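Local atomic coordinates of ubiquitin-conjugating enzyme (Plasmodium vivax, PDB entry 2FO3), a protein that probably works as a ubiquitin-conjugating (E2) enzyme, accepting activated ubiquitin as a thioester and passing it on to targets, this chain being its UBC domain. Residues N21-C26 against S104-V109. Residues are numbered along the deposited sequence; the frame is centred on the assembly and turned at random.
Sequences NPPINC and SISGLV
The pyrrolidine ring of Pro23 turns one face to Ser106, whose OG and backbone O both lie over that face rather than beside the ring. The approach is off-centre: Ser106 OG sits 3.4 Å from Pro23 CD, whereas Ser106 O reaches Pro23 CG at 3.4 Å. The exo pucker lifts CG out of the ring toward the serine. Val109 meets the same ring differently, with CG1 beyond the CB-CG bond, 3.6 Å from Pro23 CG and 3.9 Å from Pro23 CB. Phe18 of helix 10-20 and Leu110 and Ile113 of helix 105-116 also touch this buried proline.

One polar bond joins the segments. Ser106 OG donates to Asn21 O over 2.8 Å, and the C=O...OG angle of 162° puts the donor nearly in line with the carbonyl. With OG anti to the backbone N (chi1 -169°), the hydroxyl extends from the helix to the carbonyl of the first residue to leave helical geometry after helix 10-20. Ser104 has a separate task: as N-cap of helix 105-116, its OG accepts from Gly107 N at 2.9 Å.

Further along, the one methyl Val109 CG1 touches both Pro23 and Cys26, approaching Cys26 SG at 3.8 Å. The sulfur is carried on a type II beta turn, Pro23 to Cys26, closed by Cys26 N to Pro23 O at 3.1 Å; the turn leads into strand 26-30. Both apolar contacts and the serine bond thus join the helix-to-strand connection to the first turns of helix 105-116. Such an arrangement belongs to the UBC fold, in which an N-terminal helix leads into a four-stranded antiparallel sheet and a later helix packs on that sheet, the start of helix 105-116 here packing against the connecting loop.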
ATOM      1  N   ASN A  21       7.582  -1.397 -11.955  1.00 36.70           N
ATOM      2  CA  ASN A  21       6.659  -0.291 -12.135  1.00 38.01           C
ATOM      3  C   ASN A  21       6.165   0.215 -10.776  1.00 36.07           C
ATOM      4  O   ASN A  21       4.985   0.008 -10.422  1.00 37.79           O
ATOM      5  CB  ASN A  21       5.492  -0.736 -13.056  1.00 42.02           C
ATOM      6  CG  ASN A  21       4.386   0.332 -13.202  1.00 47.02           C
ATOM      7  OD1 ASN A  21       4.633   1.545 -13.122  1.00 47.93           O
ATOM      8  ND2 ASN A  21       3.150  -0.135 -13.420  1.00 49.20           N
ATOM      9  N   PRO A  22       7.056   0.883 -10.002  1.00 34.55           N
ATOM     10  CA  PRO A  22       6.636   1.320  -8.663  1.00 32.65           C
ATOM     11  C   PRO A  22       5.682   2.506  -8.741  1.00 31.25           C
ATOM     12  O   PRO A  22       5.805   3.326  -9.654  1.00 34.97           O
ATOM     13  CB  PRO A  22       7.951   1.768  -8.019  1.00 32.36           C
ATOM     14  CG  PRO A  22       8.797   2.212  -9.196  1.00 31.52           C
ATOM     15  CD  PRO A  22       8.446   1.301 -10.312  1.00 30.88           C
ATOM     16  N   PRO A  23       4.738   2.612  -7.796  1.00 31.99           N
ATOM     17  CA  PRO A  23       3.892   3.802  -7.769  1.00 29.83           C
ATOM     18  C   PRO A  23       4.745   5.055  -7.620  1.00 30.75           C
ATOM     19  O   PRO A  23       5.838   5.004  -7.033  1.00 28.46           O
ATOM     20  CB  PRO A  23       3.055   3.611  -6.495  1.00 31.98           C
ATOM     21  CG  PRO A  23       3.050   2.190  -6.253  1.00 31.38           C
ATOM     22  CD  PRO A  23       4.398   1.683  -6.707  1.00 32.30           C
ATOM     23  N   ILE A  24       4.253   6.175  -8.128  1.00 31.67           N
ATOM     24  CA  ILE A  24       4.950   7.468  -8.005  1.00 31.53           C
ATOM     25  C   ILE A  24       5.373   7.829  -6.548  1.00 33.22           C
ATOM     26  O   ILE A  24       4.562   7.760  -5.592  1.00 30.63           O
ATOM     27  CB  ILE A  24       4.104   8.632  -8.677  1.00 36.57           C
ATOM     28  CG1 ILE A  24       4.861   9.971  -8.689  1.00 39.42           C
ATOM     29  CG2 ILE A  24       2.725   8.796  -8.004  1.00 35.27           C
ATOM     30  CD1 ILE A  24       6.082  10.063  -9.650  1.00 47.54           C
ATOM     31  N   ASN A  25       6.655   8.206  -6.398  1.00 31.08           N
ATOM     32  CA  ASN A  25       7.243   8.588  -5.100  1.00 27.02           C
ATOM     33  C   ASN A  25       7.272   7.461  -4.049  1.00 27.61           C
ATOM     34  O   ASN A  25       7.323   7.741  -2.844  1.00 29.49           O
ATOM     35  CB  ASN A  25       6.522   9.831  -4.510  1.00 27.25           C
ATOM     36  CG  ASN A  25       7.057  11.148  -5.073  1.00 31.47           C
ATOM     37  OD1 ASN A  25       7.511  11.208  -6.222  1.00 32.41           O
ATOM     38  ND2 ASN A  25       6.979  12.222  -4.267  1.00 30.29           N
ATOM     39  N   CYS A  26       7.211   6.209  -4.503  1.00 28.25           N
ATOM     40  CA  CYS A  26       7.241   5.061  -3.617  1.00 27.81           C
ATOM     41  C   CYS A  26       8.450   4.182  -3.858  1.00 29.49           C
ATOM     42  O   CYS A  26       8.897   4.017  -4.998  1.00 29.27           O
ATOM     43  CB  CYS A  26       5.970   4.208  -3.776  1.00 30.18           C
ATOM     44  SG  CYS A  26       4.485   5.038  -3.269  1.00 30.42           S
ATOM     45  N   SER A 104      -3.292  -5.360  -8.848  1.00 26.43           N
ATOM     46  CA  SER A 104      -1.867  -5.360  -8.544  1.00 25.47           C
ATOM     47  C   SER A 104      -1.611  -4.596  -7.250  1.00 23.77           C
ATOM     48  O   SER A 104      -2.338  -3.641  -6.922  1.00 18.82           O
ATOM     49  CB  SER A 104      -1.068  -4.698  -9.681  1.00 26.08           C
ATOM     50  OG  SER A 104      -1.247  -3.298  -9.724  1.00 28.20           O
ATOM     51  N   ILE A 105      -0.558  -4.968  -6.519  1.00 23.88           N
ATOM     52  CA  ILE A 105      -0.213  -4.212  -5.306  1.00 20.73           C
ATOM     53  C   ILE A 105       0.235  -2.785  -5.673  1.00 21.56           C
ATOM     54  O   ILE A 105      -0.094  -1.818  -4.988  1.00 21.69           O
ATOM     55  CB  ILE A 105       0.872  -4.940  -4.478  1.00 24.53           C
ATOM     56  CG1 ILE A 105       0.421  -6.386  -4.146  1.00 24.44           C
ATOM     57  CG2 ILE A 105       1.294  -4.105  -3.236  1.00 18.94           C
ATOM     58  CD1 ILE A 105      -0.945  -6.511  -3.359  1.00 26.09           C
ATOM     59  N   SER A 106       1.030  -2.665  -6.725  1.00 20.32           N
ATOM     60  CA  SER A 106       1.377  -1.348  -7.245  1.00 23.22           C
ATOM     61  C   SER A 106       0.126  -0.428  -7.445  1.00 23.71           C
ATOM     62  O   SER A 106       0.116   0.721  -7.005  1.00 22.13           O
ATOM     63  CB  SER A 106       2.173  -1.479  -8.559  1.00 26.19           C
ATOM     64  OG  SER A 106       2.695  -0.223  -8.884  1.00 36.10           O
ATOM     65  N   GLY A 107      -0.912  -0.949  -8.107  1.00 21.48           N
ATOM     66  CA  GLY A 107      -2.163  -0.203  -8.356  1.00 20.51           C
ATOM     67  C   GLY A 107      -2.919   0.108  -7.059  1.00 18.66           C
ATOM     68  O   GLY A 107      -3.538   1.176  -6.940  1.00 20.60           O
ATOM     69  N   LEU A 108      -2.878  -0.823  -6.113  0.50 20.41           N
ATOM     70  CA  LEU A 108      -3.504  -0.597  -4.812  0.50 20.05           C
ATOM     71  C   LEU A 108      -2.862   0.602  -4.116  0.50 21.35           C
ATOM     72  O   LEU A 108      -3.559   1.496  -3.660  0.50 18.53           O
ATOM     73  CB  LEU A 108      -3.397  -1.864  -3.955  0.50 21.73           C
ATOM     74  CG  LEU A 108      -3.848  -1.746  -2.515  0.50 21.05           C
ATOM     75  CD1 LEU A 108      -5.345  -1.454  -2.480  0.50 21.63           C
ATOM     76  CD2 LEU A 108      -3.493  -3.023  -1.774  0.50 22.56           C
ATOM     77  N   VAL A 109      -1.522   0.615  -4.063  1.00 18.76           N
ATOM     78  CA  VAL A 109      -0.767   1.718  -3.480  1.00 17.89           C
ATOM     79  C   VAL A 109      -1.019   3.019  -4.253  1.00 20.31           C
ATOM     80  O   VAL A 109      -1.212   4.083  -3.662  1.00 19.99           O
ATOM     81  CB  VAL A 109       0.764   1.353  -3.399  1.00 21.27           C
ATOM     82  CG1 VAL A 109       1.584   2.586  -2.978  1.00 22.82           C
ATOM     83  CG2 VAL A 109       0.967   0.130  -2.411  1.00 21.06           C
TER